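Local structure of galacto-N-biose/lacto-N-biose I transporter substrate-binding protein (2Z8F) at residues F367-A372 against Q396-D401; L85-T90 against K404-S409; D198-N203 against D360-P365; K210-F215 against D390-A395. The protein binds sugars of the galacto-N-biose and lacto-N-biose type for an ABC transporter of Bifidobacterium longum, which probably takes them up into the cell. One frame throughout, in Å; residues are numbered along the deposited sequence.

Contact 1. Residues F367-A372 against Q396-D401; sequences FSAVAA and QTTSVD. With BGC (beta-D-glucopyranose), chain C.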
loop_
_atom_site.group_PDB
_atom_site.type_symbol
_atom_site.label_atom_id
_atom_site.label_comp_id
_atom_site.label_asym_id
_atom_site.label_seq_id
_atom_site.Cartn_x
_atom_site.Cartn_y
_atom_site.Cartn_z
ATOM N N PHE A 367 14.427 1.352 2.527
ATOM C CA PHE A 367 13.521 2.232 1.794
ATOM C C PHE A 367 12.713 3.144 2.736
ATOM O O PHE A 367 12.249 4.206 2.337
ATOM C CB PHE A 367 12.575 1.427 0.882
ATOM C CG PHE A 367 11.708 2.295 0.026
ATOM C CD1 PHE A 367 12.229 2.917 -1.128
ATOM C CD2 PHE A 367 10.371 2.527 0.354
ATOM C CE1 PHE A 367 11.430 3.747 -1.918
ATOM C CE2 PHE A 367 9.568 3.349 -0.428
ATOM C CZ PHE A 367 10.087 3.961 -1.575
ATOM N N SER A 368 12.589 2.745 3.996
ATOM C CA SER A 368 11.872 3.590 4.944
ATOM C C SER A 368 12.461 5.000 5.054
ATOM O O SER A 368 11.715 5.979 5.201
ATOM C CB SER A 368 11.841 2.903 6.305
ATOM O OG SER A 368 13.134 2.864 6.875
ATOM N N ALA A 369 13.791 5.094 4.979
ATOM C CA ALA A 369 14.489 6.385 5.007
ATOM C C ALA A 369 14.239 7.165 3.729
ATOM O O ALA A 369 14.174 8.388 3.750
ATOM C CB ALA A 369 16.000 6.175 5.207
ATOM N N VAL A 370 14.165 6.458 2.601
ATOM C CA VAL A 370 13.827 7.104 1.345
ATOM C C VAL A 370 12.421 7.677 1.377
ATOM O O VAL A 370 12.195 8.828 1.011
ATOM C CB VAL A 370 14.011 6.140 0.167
ATOM C CG1 VAL A 370 13.802 6.872 -1.140
ATOM C CG2 VAL A 370 15.397 5.523 0.265
ATOM N N ALA A 371 11.465 6.867 1.823
ATOM C CA ALA A 371 10.099 7.328 1.946
ATOM C C ALA A 371 9.986 8.526 2.904
ATOM O O ALA A 371 9.259 9.487 2.614
ATOM C CB ALA A 371 9.216 6.165 2.392
ATOM N N ALA A 372 10.732 8.476 4.008
ATOM C CA ALA A 372 10.759 9.582 4.968
ATOM C C ALA A 372 11.228 10.878 4.297
ATOM O O ALA A 372 10.585 11.932 4.434
ATOM C CB ALA A 372 11.639 9.225 6.166
ATOM N N GLN A 396 17.041 9.971 -4.685
ATOM C CA GLN A 396 18.273 9.390 -5.245
ATOM C C GLN A 396 19.412 9.403 -4.224
ATOM O O GLN A 396 20.034 8.372 -3.928
ATOM C CB GLN A 396 18.686 10.147 -6.514
ATOM C CG GLN A 396 20.045 9.708 -7.083
ATOM C CD GLN A 396 20.015 8.351 -7.733
ATOM O OE1 GLN A 396 18.960 7.862 -8.151
ATOM N NE2 GLN A 396 21.175 7.710 -7.804
ATOM N N THR A 397 19.677 10.593 -3.692
ATOM C CA THR A 397 20.730 10.771 -2.725
ATOM C C THR A 397 20.493 9.992 -1.423
ATOM O O THR A 397 21.403 9.335 -0.915
ATOM C CB THR A 397 20.895 12.271 -2.451
ATOM O OG1 THR A 397 21.077 12.949 -3.709
ATOM C CG2 THR A 397 22.108 12.455 -1.656
ATOM N N THR A 398 19.278 10.055 -0.880
ATOM C CA THR A 398 18.971 9.280 0.324
ATOM C C THR A 398 19.044 7.746 0.128
ATOM O O THR A 398 19.474 6.995 1.021
ATOM C CB THR A 398 17.615 9.703 0.910
ATOM O OG1 THR A 398 17.689 11.099 1.241
ATOM C CG2 THR A 398 17.309 8.920 2.179
ATOM N N SER A 399 18.667 7.286 -1.057
ATOM C CA SER A 399 18.757 5.872 -1.397
ATOM C C SER A 399 20.216 5.414 -1.361
ATOM O O SER A 399 20.554 4.444 -0.685
ATOM C CB SER A 399 18.186 5.611 -2.796
ATOM O OG SER A 399 16.783 5.845 -2.873
ATOM N N VAL A 400 21.082 6.119 -2.104
ATOM C CA VAL A 400 22.493 5.774 -2.092
ATOM C C VAL A 400 23.101 5.835 -0.673
ATOM O O VAL A 400 23.781 4.890 -0.235
ATOM C CB VAL A 400 23.268 6.666 -3.077
ATOM C CG1 VAL A 400 24.745 6.395 -2.932
ATOM C CG2 VAL A 400 22.771 6.409 -4.530
ATOM N N ASP A 401 22.809 6.901 0.072
ATOM C CA ASP A 401 23.346 7.061 1.424
ATOM C C ASP A 401 22.891 5.931 2.343
ATOM O O ASP A 401 23.654 5.404 3.146
ATOM C CB ASP A 401 22.916 8.410 2.024
ATOM C CG ASP A 401 23.544 9.609 1.315
ATOM O OD1 ASP A 401 24.407 9.396 0.447
ATOM O OD2 ASP A 401 23.128 10.750 1.623
HETATM C C2 BGC C . 7.039 10.115 8.602
HETATM C C3 BGC C . 5.893 9.117 8.436
HETATM C C4 BGC C . 6.077 8.217 7.189
HETATM C C5 BGC C . 7.514 7.669 7.165
HETATM C C6 BGC C . 7.880 6.811 5.949
HETATM C C1 BGC C . 8.378 9.413 8.505
HETATM O O1 BGC C . 9.371 10.410 8.581
HETATM O O2 BGC C . 6.954 10.767 9.861
HETATM O O3 BGC C . 4.702 9.867 8.359
HETATM O O4 BGC C . 5.179 7.113 7.233
HETATM O O5 BGC C . 8.463 8.727 7.256
HETATM O O6 BGC C . 9.011 6.022 6.304
#

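Contact 2. Residues L85-T90 against K404-S409; sequences LPEVFT and KNFGLS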
loop_
_atom_site.group_PDB
_atom_site.type_symbol
_atom_site.label_atom_id
_atom_site.label_comp_id
_atom_site.label_asym_id
_atom_site.label_seq_id
_atom_site.Cartn_x
_atom_site.Cartn_y
_atom_site.Cartn_z
ATOM N N LEU A 85 10.097 -5.535 3.708
ATOM C CA LEU A 85 10.674 -6.861 3.951
ATOM C C LEU A 85 12.195 -6.922 3.742
ATOM O O LEU A 85 12.909 -7.474 4.578
ATOM C CB LEU A 85 9.916 -7.943 3.158
ATOM C CG LEU A 85 10.116 -9.404 3.566
ATOM C CD1 LEU A 85 8.786 -10.128 3.452
ATOM C CD2 LEU A 85 11.154 -10.118 2.712
ATOM N N PRO A 86 12.703 -6.331 2.639
ATOM C CA PRO A 86 14.171 -6.329 2.478
ATOM C C PRO A 86 14.873 -5.620 3.648
ATOM O O PRO A 86 15.899 -6.088 4.134
ATOM C CB PRO A 86 14.365 -5.611 1.122
ATOM C CG PRO A 86 13.082 -5.865 0.372
ATOM C CD PRO A 86 12.041 -5.684 1.492
ATOM N N GLU A 87 14.274 -4.549 4.146
ATOM C CA GLU A 87 14.848 -3.797 5.260
ATOM C C GLU A 87 14.919 -4.640 6.537
ATOM O O GLU A 87 15.962 -4.735 7.178
ATOM C CB GLU A 87 14.007 -2.558 5.501
ATOM C CG GLU A 87 14.578 -1.603 6.546
ATOM C CD GLU A 87 13.951 -0.213 6.466
ATOM O OE1 GLU A 87 13.455 0.205 5.390
ATOM O OE2 GLU A 87 13.953 0.462 7.489
ATOM N N VAL A 88 13.807 -5.274 6.902
ATOM C CA VAL A 88 13.808 -6.035 8.136
ATOM C C VAL A 88 14.611 -7.331 8.006
ATOM O O VAL A 88 15.157 -7.816 8.989
ATOM C CB VAL A 88 12.381 -6.261 8.703
ATOM C CG1 VAL A 88 11.757 -4.928 9.091
ATOM C CG2 VAL A 88 11.499 -7.038 7.727
ATOM N N PHE A 89 14.697 -7.865 6.789
ATOM C CA PHE A 89 15.580 -9.005 6.534
ATOM C C PHE A 89 17.028 -8.597 6.814
ATOM O O PHE A 89 17.753 -9.278 7.549
ATOM C CB PHE A 89 15.462 -9.485 5.086
ATOM C CG PHE A 89 16.598 -10.374 4.660
ATOM C CD1 PHE A 89 16.567 -11.743 4.916
ATOM C CD2 PHE A 89 17.728 -9.827 4.059
ATOM C CE1 PHE A 89 17.638 -12.559 4.541
ATOM C CE2 PHE A 89 18.801 -10.634 3.682
ATOM C CZ PHE A 89 18.756 -11.999 3.918
ATOM N N THR A 90 17.438 -7.483 6.211
ATOM C CA THR A 90 18.815 -6.996 6.343
ATOM C C THR A 90 19.188 -6.691 7.799
ATOM O O THR A 90 20.348 -6.885 8.211
ATOM C CB THR A 90 19.054 -5.793 5.402
ATOM O OG1 THR A 90 18.705 -6.185 4.069
ATOM C CG2 THR A 90 20.529 -5.367 5.414
ATOM N N LYS A 404 24.677 2.586 1.633
ATOM C CA LYS A 404 26.024 2.694 2.208
ATOM C C LYS A 404 26.012 2.590 3.727
ATOM O O LYS A 404 26.885 1.930 4.316
ATOM C CB LYS A 404 26.682 4.007 1.794
ATOM C CG LYS A 404 27.167 4.032 0.366
ATOM C CD LYS A 404 27.659 5.444 0.048
ATOM C CE LYS A 404 28.588 5.467 -1.144
ATOM N NZ LYS A 404 28.897 6.877 -1.543
ATOM N N ASN A 405 25.013 3.206 4.362
ATOM C CA ASN A 405 24.872 3.129 5.826
ATOM C C ASN A 405 24.606 1.705 6.316
ATOM O O ASN A 405 24.887 1.372 7.472
ATOM C CB ASN A 405 23.788 4.084 6.333
ATOM C CG ASN A 405 24.207 5.556 6.252
ATOM O OD1 ASN A 405 25.393 5.894 6.319
ATOM N ND2 ASN A 405 23.225 6.433 6.115
ATOM N N PHE A 406 24.044 0.874 5.437
ATOM C CA PHE A 406 23.797 -0.537 5.731
ATOM C C PHE A 406 25.046 -1.377 5.475
ATOM O O PHE A 406 25.077 -2.576 5.787
ATOM C CB PHE A 406 22.656 -1.067 4.866
ATOM C CG PHE A 406 21.359 -1.237 5.591
ATOM C CD1 PHE A 406 21.315 -1.846 6.854
ATOM C CD2 PHE A 406 20.174 -0.836 5.002
ATOM C CE1 PHE A 406 20.088 -2.013 7.524
ATOM C CE2 PHE A 406 18.953 -1.015 5.643
ATOM C CZ PHE A 406 18.902 -1.598 6.906
ATOM N N GLY A 407 26.065 -0.752 4.899
ATOM C CA GLY A 407 27.312 -1.438 4.579
ATOM C C GLY A 407 27.223 -2.143 3.243
ATOM O O GLY A 407 28.041 -3.028 2.947
ATOM N N LEU A 408 26.244 -1.743 2.431
ATOM C CA LEU A 408 26.046 -2.329 1.115
ATOM C C LEU A 408 26.751 -1.523 0.036
ATOM O O LEU A 408 26.900 -0.307 0.131
ATOM C CB LEU A 408 24.548 -2.482 0.804
ATOM C CG LEU A 408 23.735 -3.295 1.822
ATOM C CD1 LEU A 408 22.245 -3.066 1.636
ATOM C CD2 LEU A 408 24.075 -4.786 1.732
ATOM N N SER A 409 27.205 -2.213 -0.997
ATOM C CA SER A 409 27.954 -1.563 -2.042
ATOM C C SER A 409 27.010 -0.923 -3.054
ATOM O O SER A 409 25.976 -1.504 -3.419
ATOM C CB SER A 409 28.882 -2.582 -2.716
ATOM O OG SER A 409 29.422 -2.047 -3.906
#

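Contact 3. Residues D198-N203 against D360-P365; sequences DSWVVN and DFTYMP. With NA (sodium ion), chain G.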
loop_
_atom_site.group_PDB
_atom_site.type_symbol
_atom_site.label_atom_id
_atom_site.label_comp_id
_atom_site.label_asym_id
_atom_site.label_seq_id
_atom_site.Cartn_x
_atom_site.Cartn_y
_atom_site.Cartn_z
ATOM N N ASP A 198 27.702 -7.378 -7.560
ATOM C CA ASP A 198 28.366 -7.066 -6.308
ATOM C C ASP A 198 27.888 -5.734 -5.715
ATOM O O ASP A 198 28.357 -5.329 -4.650
ATOM C CB ASP A 198 29.906 -7.095 -6.464
ATOM C CG ASP A 198 30.447 -6.096 -7.501
ATOM O OD1 ASP A 198 31.680 -5.842 -7.493
ATOM O OD2 ASP A 198 29.686 -5.555 -8.339
ATOM N N SER A 199 26.957 -5.076 -6.405
ATOM C CA SER A 199 26.540 -3.718 -6.050
ATOM C C SER A 199 25.093 -3.421 -6.451
ATOM O O SER A 199 24.548 -4.004 -7.381
ATOM C CB SER A 199 27.472 -2.692 -6.714
ATOM O OG SER A 199 28.796 -2.801 -6.209
ATOM N N TRP A 200 24.457 -2.523 -5.702
ATOM C CA TRP A 200 23.222 -1.906 -6.154
ATOM C C TRP A 200 23.465 -0.780 -7.147
ATOM O O TRP A 200 24.457 -0.033 -7.043
ATOM C CB TRP A 200 22.517 -1.301 -4.944
ATOM C CG TRP A 200 21.896 -2.313 -4.060
ATOM C CD1 TRP A 200 22.476 -2.945 -3.000
ATOM C CD2 TRP A 200 20.560 -2.831 -4.164
ATOM N NE1 TRP A 200 21.575 -3.821 -2.426
ATOM C CE2 TRP A 200 20.397 -3.773 -3.124
ATOM C CE3 TRP A 200 19.489 -2.581 -5.029
ATOM C CZ2 TRP A 200 19.203 -4.485 -2.936
ATOM C CZ3 TRP A 200 18.297 -3.284 -4.844
ATOM C CH2 TRP A 200 18.165 -4.219 -3.797
ATOM N N VAL A 201 22.535 -0.636 -8.085
ATOM C CA VAL A 201 22.454 0.531 -8.961
ATOM C C VAL A 201 21.122 1.234 -8.700
ATOM O O VAL A 201 20.060 0.605 -8.742
ATOM C CB VAL A 201 22.571 0.152 -10.451
ATOM C CG1 VAL A 201 22.468 1.393 -11.344
ATOM C CG2 VAL A 201 23.893 -0.550 -10.677
ATOM N N VAL A 202 21.213 2.534 -8.439
ATOM C CA VAL A 202 20.067 3.341 -8.024
ATOM C C VAL A 202 19.836 4.399 -9.087
ATOM O O VAL A 202 20.788 5.106 -9.480
ATOM C CB VAL A 202 20.364 4.061 -6.687
ATOM C CG1 VAL A 202 19.189 4.987 -6.273
ATOM C CG2 VAL A 202 20.697 3.054 -5.617
ATOM N N ASN A 203 18.600 4.516 -9.568
ATOM C CA ASN A 203 18.190 5.686 -10.336
ATOM C C ASN A 203 16.719 5.971 -10.083
ATOM O O ASN A 203 15.844 5.316 -10.661
ATOM C CB ASN A 203 18.440 5.503 -11.829
ATOM C CG ASN A 203 17.922 6.683 -12.652
ATOM O OD1 ASN A 203 17.692 7.803 -12.132
ATOM N ND2 ASN A 203 17.751 6.447 -13.956
ATOM N N ASP A 360 6.093 -4.409 -11.528
ATOM C CA ASP A 360 6.951 -4.961 -10.489
ATOM C C ASP A 360 7.886 -3.858 -10.028
ATOM O O ASP A 360 8.328 -3.040 -10.840
ATOM C CB ASP A 360 7.833 -6.072 -11.061
ATOM C CG ASP A 360 7.053 -7.320 -11.443
ATOM O OD1 ASP A 360 6.007 -7.586 -10.834
ATOM O OD2 ASP A 360 7.527 -8.063 -12.347
ATOM N N PHE A 361 8.226 -3.858 -8.744
ATOM C CA PHE A 361 9.099 -2.813 -8.181
ATOM C C PHE A 361 9.921 -3.349 -7.014
ATOM O O PHE A 361 9.397 -3.625 -5.931
ATOM C CB PHE A 361 8.274 -1.591 -7.724
ATOM C CG PHE A 361 9.112 -0.355 -7.423
ATOM C CD1 PHE A 361 9.374 0.578 -8.432
ATOM C CD2 PHE A 361 9.652 -0.136 -6.146
ATOM C CE1 PHE A 361 10.149 1.727 -8.180
ATOM C CE2 PHE A 361 10.415 1.037 -5.873
ATOM C CZ PHE A 361 10.649 1.966 -6.891
ATOM N N THR A 362 11.218 -3.527 -7.239
ATOM C CA THR A 362 12.144 -3.918 -6.180
ATOM C C THR A 362 12.350 -2.743 -5.218
ATOM O O THR A 362 12.603 -1.627 -5.669
ATOM C CB THR A 362 13.505 -4.365 -6.793
ATOM O OG1 THR A 362 13.280 -5.552 -7.575
ATOM C CG2 THR A 362 14.554 -4.649 -5.706
ATOM N N TYR A 363 12.207 -3.002 -3.910
ATOM C CA TYR A 363 12.555 -2.013 -2.888
ATOM C C TYR A 363 13.910 -2.322 -2.261
ATOM O O TYR A 363 14.114 -3.412 -1.721
ATOM C CB TYR A 363 11.488 -1.973 -1.787
ATOM C CG TYR A 363 10.156 -1.493 -2.286
ATOM C CD1 TYR A 363 9.827 -0.126 -2.309
ATOM C CD2 TYR A 363 9.214 -2.415 -2.773
ATOM C CE1 TYR A 363 8.589 0.312 -2.770
ATOM C CE2 TYR A 363 7.977 -1.999 -3.238
ATOM C CZ TYR A 363 7.659 -0.645 -3.255
ATOM O OH TYR A 363 6.434 -0.247 -3.710
ATOM N N MET A 364 14.830 -1.349 -2.298
ATOM C CA MET A 364 16.108 -1.521 -1.599
ATOM C C MET A 364 15.902 -1.690 -0.089
ATOM O O MET A 364 14.955 -1.130 0.476
ATOM C CB MET A 364 17.008 -0.290 -1.805
ATOM C CG MET A 364 16.287 1.050 -1.611
ATOM S SD MET A 364 17.487 2.406 -1.468
ATOM C CE MET A 364 17.778 2.372 0.285
ATOM N N PRO A 365 16.797 -2.417 0.564
ATOM C CA PRO A 365 16.772 -2.413 2.048
ATOM C C PRO A 365 17.009 -1.001 2.568
ATOM O O PRO A 365 17.966 -0.345 2.145
ATOM C CB PRO A 365 17.926 -3.326 2.441
ATOM C CG PRO A 365 18.727 -3.566 1.186
ATOM C CD PRO A 365 17.866 -3.259 0.002
HETATM NA NA NA G . 30.181 -4.043 -9.893
HETATM O O HOH W 1 32.522 -4.538 -9.881
HETATM O O HOH W 2 30.556 -2.672 -8.335
HETATM O O HOH W 3 30.559 -2.625 -11.387
HETATM O O HOH W 4 30.084 -5.499 -11.433
HETATM O O HOH W 5 28.005 -3.663 -9.975
#

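Contact 4. Residues K210-F215 against D390-A395; sequences KATADF and DIFSDA. With NA (sodium ion), chain H.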
loop_
_atom_site.group_PDB
_atom_site.type_symbol
_atom_site.label_atom_id
_atom_site.label_comp_id
_atom_site.label_asym_id
_atom_site.label_seq_id
_atom_site.Cartn_x
_atom_site.Cartn_y
_atom_site.Cartn_z
ATOM N N LYS A 210 10.107 11.699 -13.684
ATOM C CA LYS A 210 9.983 13.006 -14.306
ATOM C C LYS A 210 8.551 13.381 -14.721
ATOM O O LYS A 210 8.095 14.508 -14.495
ATOM C CB LYS A 210 10.955 13.069 -15.490
ATOM C CG LYS A 210 12.386 12.997 -15.030
ATOM C CD LYS A 210 13.327 13.047 -16.244
ATOM C CE LYS A 210 14.751 12.694 -15.838
ATOM N NZ LYS A 210 15.467 13.861 -15.251
ATOM N N ALA A 211 7.812 12.410 -15.270
ATOM C CA ALA A 211 6.464 12.643 -15.748
ATOM C C ALA A 211 5.543 12.866 -14.549
ATOM O O ALA A 211 4.666 13.717 -14.591
ATOM C CB ALA A 211 6.001 11.439 -16.575
ATOM N N THR A 212 5.786 12.093 -13.501
ATOM C CA THR A 212 4.998 12.191 -12.243
ATOM C C THR A 212 5.207 13.566 -11.604
ATOM O O THR A 212 4.235 14.260 -11.218
ATOM C CB THR A 212 5.380 11.056 -11.285
ATOM O OG1 THR A 212 5.017 9.787 -11.861
ATOM C CG2 THR A 212 4.626 11.191 -9.962
ATOM N N ALA A 213 6.458 14.006 -11.546
ATOM C CA ALA A 213 6.754 15.337 -11.005
ATOM C C ALA A 213 6.048 16.426 -11.796
ATOM O O ALA A 213 5.455 17.330 -11.241
ATOM C CB ALA A 213 8.272 15.597 -10.993
ATOM N N ASP A 214 6.109 16.334 -13.121
ATOM C CA ASP A 214 5.512 17.353 -13.980
ATOM C C ASP A 214 3.996 17.436 -13.792
ATOM O O ASP A 214 3.437 18.521 -13.712
ATOM C CB ASP A 214 5.862 17.028 -15.435
ATOM C CG ASP A 214 5.410 18.099 -16.424
ATOM O OD1 ASP A 214 5.623 19.316 -16.185
ATOM O OD2 ASP A 214 4.872 17.703 -17.506
ATOM N N PHE A 215 3.345 16.277 -13.653
ATOM C CA PHE A 215 1.901 16.227 -13.458
ATOM C C PHE A 215 1.534 16.970 -12.170
ATOM O O PHE A 215 0.724 17.893 -12.206
ATOM C CB PHE A 215 1.451 14.776 -13.388
ATOM C CG PHE A 215 -0.052 14.586 -13.170
ATOM C CD1 PHE A 215 -0.968 14.843 -14.198
ATOM C CD2 PHE A 215 -0.531 14.139 -11.937
ATOM C CE1 PHE A 215 -2.341 14.635 -14.011
ATOM C CE2 PHE A 215 -1.916 13.925 -11.726
ATOM C CZ PHE A 215 -2.815 14.178 -12.762
ATOM N N ASP A 390 12.098 17.677 -6.899
ATOM C CA ASP A 390 13.103 17.532 -5.857
ATOM C C ASP A 390 12.848 16.309 -4.986
ATOM O O ASP A 390 13.780 15.786 -4.369
ATOM C CB ASP A 390 13.115 18.787 -4.989
ATOM C CG ASP A 390 13.462 20.025 -5.769
ATOM O OD1 ASP A 390 14.019 19.866 -6.896
ATOM O OD2 ASP A 390 13.165 21.145 -5.283
ATOM N N ILE A 391 11.586 15.874 -4.916
ATOM C CA ILE A 391 11.254 14.609 -4.253
ATOM C C ILE A 391 12.170 13.508 -4.782
ATOM O O ILE A 391 12.722 12.734 -4.027
ATOM C CB ILE A 391 9.771 14.198 -4.513
ATOM C CG1 ILE A 391 8.806 15.155 -3.802
ATOM C CG2 ILE A 391 9.519 12.761 -4.053
ATOM C CD1 ILE A 391 7.335 15.021 -4.265
ATOM N N PHE A 392 12.318 13.455 -6.105
ATOM C CA PHE A 392 13.052 12.368 -6.745
ATOM C C PHE A 392 14.554 12.519 -6.748
ATOM O O PHE A 392 15.274 11.543 -6.592
ATOM C CB PHE A 392 12.542 12.187 -8.173
ATOM C CG PHE A 392 11.063 11.891 -8.225
ATOM C CD1 PHE A 392 10.587 10.629 -7.834
ATOM C CD2 PHE A 392 10.156 12.876 -8.620
ATOM C CE1 PHE A 392 9.183 10.354 -7.850
ATOM C CE2 PHE A 392 8.771 12.590 -8.656
ATOM C CZ PHE A 392 8.309 11.331 -8.251
ATOM N N SER A 393 15.031 13.761 -6.848
ATOM C CA SER A 393 16.467 13.981 -6.701
ATOM C C SER A 393 16.905 13.725 -5.261
ATOM O O SER A 393 17.950 13.128 -5.024
ATOM C CB SER A 393 16.874 15.373 -7.197
ATOM O OG SER A 393 16.196 16.381 -6.502
ATOM N N ASP A 394 16.088 14.119 -4.288
ATOM C CA ASP A 394 16.411 13.761 -2.918
ATOM C C ASP A 394 16.332 12.267 -2.620
ATOM O O ASP A 394 17.170 11.728 -1.890
ATOM C CB ASP A 394 15.490 14.501 -1.948
ATOM C CG ASP A 394 15.753 16.000 -1.901
ATOM O OD1 ASP A 394 16.631 16.520 -2.637
ATOM O OD2 ASP A 394 15.080 16.710 -1.089
ATOM N N ALA A 395 15.310 11.603 -3.172
ATOM C CA ALA A 395 15.217 10.164 -3.052
ATOM C C ALA A 395 16.508 9.478 -3.567
ATOM O O ALA A 395 16.976 8.507 -2.977
ATOM C CB ALA A 395 13.977 9.635 -3.795
HETATM NA NA NA H . 15.989 18.612 -1.701
HETATM O O HOH W 6 14.658 18.972 -2.897
HETATM O O HOH W 7 14.990 19.661 -0.430
#

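Contact 1. Residues F367-A372 against Q396-D401
Val370 and Thr398 lie on helix turns that run nearly antiparallel, 157° apart in direction, with 8.7 Å between the short axes at closest approach and 5.7 Å between the CA atoms of these two residues. The alanine and serine in the interface are consistent with this spacing. Thr398 carries its methyl CG2 anti to the backbone N, which sends it across to Ala369, where CG2 stops 3.5 Å from Ala369 O and 4.3 Å from Ala369 CB. Its hydroxyl turns back along its own helix, to a weak hydrogen bond with Asp394 O. Beside it, Val370 straddles the hydroxyl of Ser399 with both methyls, CG2 being 3.4 Å and CG1 3.6 Å from Ser399 OG. That buried hydroxyl is satisfied by hydrogen bonds to Ala395 O and to the phenol of Tyr193, so it meets the valine as packing alone.

Helix 367-380 has its other flank on the glycan pocket. There O6 of the glucose unit donates to Ser368 O at 2.9 Å, an oxygen that also accepts the helical bond from Ala372 N, while Ala372 CA lies 3.4 Å from the sugar O5. Ala371 CB adds an apolar touch to C6.

The chemistry therefore differs from flank to flank. No hydrogen bond links residues 367-372 to 396-401, and the two segments meet through methyl groups set against oxygen and carbon atoms. The sugar, in contrast, is met by a main-chain carbonyl and alanine carbons, which suggests that at this point recognition probably depends on where the helix backbone is placed.

Contact 2. Residues L85-T90 against K404-S409
Phe406 turns one face of its ring to the methyl of Thr90, a CH-pi contact in which CG2 stands 4.0 Å from the ring centroid and 17° off the normal. The methyl is shifted toward the rim, nearest CD1 at 3.9 Å. Its place is set by the hydroxyl on the same carbon: Thr90 OG1 donates to Pro86 O at 2.8 Å, tilted 33° from the carbonyl plane, while Thr90 N reaches the same oxygen from the opposite face. The hydroxyl bond helps fix chi1 and so keeps CG2 anti to the backbone N, over the ring. A serine here would lack the methyl, which would probably open a gap over the face of Phe406. The aromatic residue sits where helix 389-405 gives out: Gly407 follows with a positive phi of 85° and two bonds back into the last turn, a Schellman motif that turns the chain away toward Ser409. At its far end the ring brings CZ to 4.3 Å from Glu87 CG. The carboxylate of that glutamate has its partner in Ser368 OG, at the start of the pocket helix. Leu408 and Thr90 both rest on Pro365, and Phe406 also touches Lys91.

Contact 3. Residues D198-N203 against D360-P365
The indole of Trp200 meets the loop 360-365 at three places. Over one face lies Met364, its CB 4.5 Å from Trp200 CZ3 and its CA 4.0 Å from Trp200 CH2. At the edge, near the ring plane, comes the methyl of Thr362, with CG2 4.1 Å from CZ3 of the indole. Pro365 approaches obliquely with its ring methylene, bringing CD to 3.5 Å from Trp200 CZ2, the closest touch of the contact. The six-membered half of the indole thus does nearly all the work, because CG stands anti to the carbonyl carbon (chi1 -74°) and chi2 of 90° swings the benzo portion out to the loop. Replacing Trp200 by an alanine would probably open a gap between strand and loop and leave Pro365 CD and Met364 CB without their aromatic partner. The sulfur of Met364 leads away from the indole, to Ser399. Within the loop, Phe361 sets CD2 3.5 Å above the centre of the Tyr363 ring. Just ahead of the strand, Asp198 OD2 binds a sodium ion at 2.2 Å. Five waters complete an octahedron, one of them donating to Asp198 OD1 and another hydrogen-bonded to Ser199 OG. This ion is well removed from the packing of the indole. Strand 199-202 pairs with strand 193-196 in an antiparallel hairpin, and the backbone of Trp200 bonds to Ser409 and Ser411 of the C-terminal tail. The indole also touches Tyr193 and Val195 of the hairpin and Leu403 of helix 389-405, so the loop ahead of helix 367-380 is packed against hairpin, tail and helix together.

Contact 4. Residues K210-F215 against D390-A395
Helix-helix packing in a two-lobed fold of the periplasmic-binding-protein clan brings Phe392 of helix 389-405 against Thr212 and Ala213 of helix 207-221. Both partners touch the ring at its edge, near its plane, and no hydrogen bond spans the pair. Ala213 makes the closer approach, its CB 3.8 Å from Phe392 CE2. Next to it the methyl of Thr212 meets the far end of the ring, CG2 lying 4.1 Å from Phe392 CZ, and these two side chains cross at about a right angle. Phe392 bridges segments whose nearest CA atoms, those of Ala213 and Ile391, are still 8.1 Å apart. Its CG is anti to the carbonyl carbon (chi1 -58°), a torsion that directs the ring across this separation. Thr212 offers carbon to the ring because its hydroxyl is engaged with Gly208 O, one turn back in its own helix. Helix 178-187 joins the buried cluster through Ile182 and Ala186, each touching both Thr212 and Phe392. Away from this interface, Asp394 is hydrogen-bonded to Thr377 OG1 and grips a sodium ion with both carboxylate oxygens, OD1 at 2.4 Å and OD2 at 2.2 Å.

Helix 389-405 runs through three of the four contacts: its first turns serve contact 4, its middle contact 1 and its end, with the tail beyond, contact 2. Contacts 2 and 4 are accordingly the farthest apart, with centres about 24 Å from each other. Contact 3 shares no segment with them, yet its centre lies about 11 Å from those of contacts 1 and 2, joined by bonds from Gln396 NE2 to Val202 O and between Ser409 O and Trp200 N. In chain order the first segments run 85-90, 198-203, 210-215 and 367-372. The C-terminal helix and tail thus bind together chain regions far apart in sequence, next to the glycan pocket, to which contact 1 contributes residues.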